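Local coordinates for COG0778: Nitroreductase (Streptococcus pneumoniae, PDB 2B67), which binds flavin mononucleotide and, as a member of the nitroreductase family, probably catalyses flavin-dependent reduction using a reduced nicotinamide cofactor, at residues S41-Q46 with S128-L133. Numbering follows the deposited sequence.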
loop_
_atom_site.group_PDB
_atom_site.type_symbol
_atom_site.label_atom_id
_atom_site.label_comp_id
_atom_site.label_asym_id
_atom_site.label_seq_id
_atom_site.Cartn_x
_atom_site.Cartn_y
_atom_site.Cartn_z
ATOM N N SER A 41 3.128 -6.828 6.290
ATOM C CA SER A 41 2.117 -7.483 5.438
ATOM C C SER A 41 1.222 -8.247 6.395
ATOM O O SER A 41 1.667 -8.585 7.496
ATOM C CB SER A 41 2.761 -8.462 4.439
ATOM O OG SER A 41 3.767 -9.268 5.067
ATOM N N ALA A 42 -0.037 -8.473 6.006
ATOM C CA ALA A 42 -0.960 -9.304 6.808
ATOM C C ALA A 42 -0.286 -10.634 7.130
ATOM O O ALA A 42 0.288 -11.261 6.235
ATOM C CB ALA A 42 -2.275 -9.522 6.054
ATOM N N HIS A 43 -0.265 -11.033 8.409
ATOM C CA HIS A 43 0.303 -12.352 8.811
ATOM C C HIS A 43 1.808 -12.466 8.626
ATOM O O HIS A 43 2.381 -13.571 8.775
ATOM C CB HIS A 43 -0.333 -13.496 8.005
ATOM C CG HIS A 43 -1.815 -13.565 8.138
ATOM N ND1 HIS A 43 -2.666 -13.218 7.108
ATOM C CD2 HIS A 43 -2.604 -13.937 9.178
ATOM C CE1 HIS A 43 -3.918 -13.369 7.512
ATOM N NE2 HIS A 43 -3.906 -13.799 8.762
ATOM N N ASN A 44 2.442 -11.340 8.262
ATOM C CA ASN A 44 3.810 -11.336 7.769
ATOM C C ASN A 44 3.936 -12.310 6.601
ATOM O O ASN A 44 4.976 -12.893 6.398
ATOM C CB ASN A 44 4.823 -11.649 8.897
ATOM C CG ASN A 44 6.256 -11.338 8.514
ATOM O OD1 ASN A 44 6.549 -10.422 7.701
ATOM N ND2 ASN A 44 7.181 -12.071 9.127
ATOM N N SER A 45 2.875 -12.424 5.794
ATOM C CA SER A 45 2.867 -13.322 4.640
ATOM C C SER A 45 3.747 -12.857 3.472
ATOM O O SER A 45 4.109 -13.655 2.633
ATOM C CB SER A 45 1.431 -13.545 4.137
ATOM O OG SER A 45 0.878 -12.347 3.570
ATOM N N GLN A 46 4.081 -11.566 3.414
ATOM C CA GLN A 46 4.994 -11.018 2.388
ATOM C C GLN A 46 4.798 -11.678 1.006
ATOM O O GLN A 46 5.706 -12.301 0.462
ATOM C CB GLN A 46 6.467 -11.060 2.859
ATOM C CG GLN A 46 6.953 -12.373 3.429
ATOM C CD GLN A 46 8.200 -12.222 4.348
ATOM O OE1 GLN A 46 9.269 -11.819 3.904
ATOM N NE2 GLN A 46 8.048 -12.586 5.601
ATOM N N SER A 128 -8.404 -11.906 -3.275
ATOM C CA SER A 128 -8.037 -10.906 -4.259
ATOM C C SER A 128 -7.722 -9.528 -3.606
ATOM O O SER A 128 -6.778 -8.837 -4.026
ATOM C CB SER A 128 -9.146 -10.750 -5.323
ATOM O OG SER A 128 -8.682 -9.929 -6.385
ATOM N N ASP A 129 -8.543 -9.135 -2.633
ATOM C CA ASP A 129 -8.351 -7.916 -1.817
ATOM C C ASP A 129 -7.096 -7.962 -0.975
ATOM O O ASP A 129 -6.392 -6.942 -0.820
ATOM C CB ASP A 129 -9.560 -7.648 -0.891
ATOM C CG ASP A 129 -10.828 -7.174 -1.664
ATOM O OD1 ASP A 129 -10.778 -6.993 -2.898
ATOM O OD2 ASP A 129 -11.890 -6.995 -1.024
ATOM N N TYR A 130 -6.827 -9.140 -0.417
ATOM C CA TYR A 130 -5.656 -9.370 0.455
ATOM C C TYR A 130 -4.370 -9.137 -0.354
ATOM O O TYR A 130 -3.476 -8.396 0.053
ATOM C CB TYR A 130 -5.739 -10.796 0.992
ATOM C CG TYR A 130 -4.697 -11.253 1.960
ATOM C CD1 TYR A 130 -4.966 -11.298 3.335
ATOM C CD2 TYR A 130 -3.464 -11.709 1.511
ATOM C CE1 TYR A 130 -3.997 -11.786 4.256
ATOM C CE2 TYR A 130 -2.479 -12.171 2.410
ATOM C CZ TYR A 130 -2.759 -12.248 3.771
ATOM O OH TYR A 130 -1.750 -12.718 4.643
ATOM N N LEU A 131 -4.312 -9.732 -1.531
ATOM C CA LEU A 131 -3.132 -9.592 -2.382
ATOM C C LEU A 131 -2.971 -8.130 -2.836
ATOM O O LEU A 131 -1.872 -7.569 -2.829
ATOM C CB LEU A 131 -3.252 -10.532 -3.570
ATOM C CG LEU A 131 -3.240 -12.055 -3.295
ATOM C CD1 LEU A 131 -3.365 -12.802 -4.633
ATOM C CD2 LEU A 131 -2.005 -12.550 -2.560
ATOM N N ALA A 132 -4.090 -7.502 -3.215
ATOM C CA ALA A 132 -4.042 -6.138 -3.718
ATOM C C ALA A 132 -3.575 -5.177 -2.605
ATOM O O ALA A 132 -2.759 -4.263 -2.839
ATOM C CB ALA A 132 -5.405 -5.707 -4.301
ATOM N N LEU A 133 -4.090 -5.389 -1.397
ATOM C CA LEU A 133 -3.714 -4.550 -0.284
ATOM C C LEU A 133 -2.237 -4.668 0.031
ATOM O O LEU A 133 -1.544 -3.653 0.160
ATOM C CB LEU A 133 -4.573 -4.808 0.965
ATOM C CG LEU A 133 -4.269 -3.676 1.975
ATOM C CD1 LEU A 133 -5.538 -3.027 2.502
ATOM C CD2 LEU A 133 -3.385 -4.223 3.063
#
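Tyr130 reaches from helix 124-148 into the tight bend of residues 41-46, and its phenol oxygen gathers the polar contacts. Tyr130 OH and His43 ND1 share a nearly straight hydrogen bond of 2.7 Å (167°), made at the edge of both rings. Ser45 OG stands 2.9 Å from Tyr130 OH, also near the phenol plane. An imidazole nitrogen and a short serine hydroxyl can each give or take a proton, which suits them to meet a phenol. Ala42 O lies 3.0 Å from Tyr130 OH and takes the backbone N-H of Ser45, a bond that closes the bend.

Ala42 CB touches Tyr130 CE1 at 3.4 Å, where a methyl group is small enough to let the ring come close. The rings of His43 and Tyr130 meet rim to rim, planes 25° apart. Phe119 packs edge-to-face with each. Tyr130 swings its ring out from the helix, CG trans to the backbone N (chi1 -177°), and the ring's length carries OH across to the loop, although the CA atoms of Ala42 and Tyr130 are 7.9 Å apart.

Since residues 41-44 line the flavin pocket, this buried polar cluster ties the flavin-binding loop to the helix that supplies Leu133 to the same site, and probably helps fix the loop's shape.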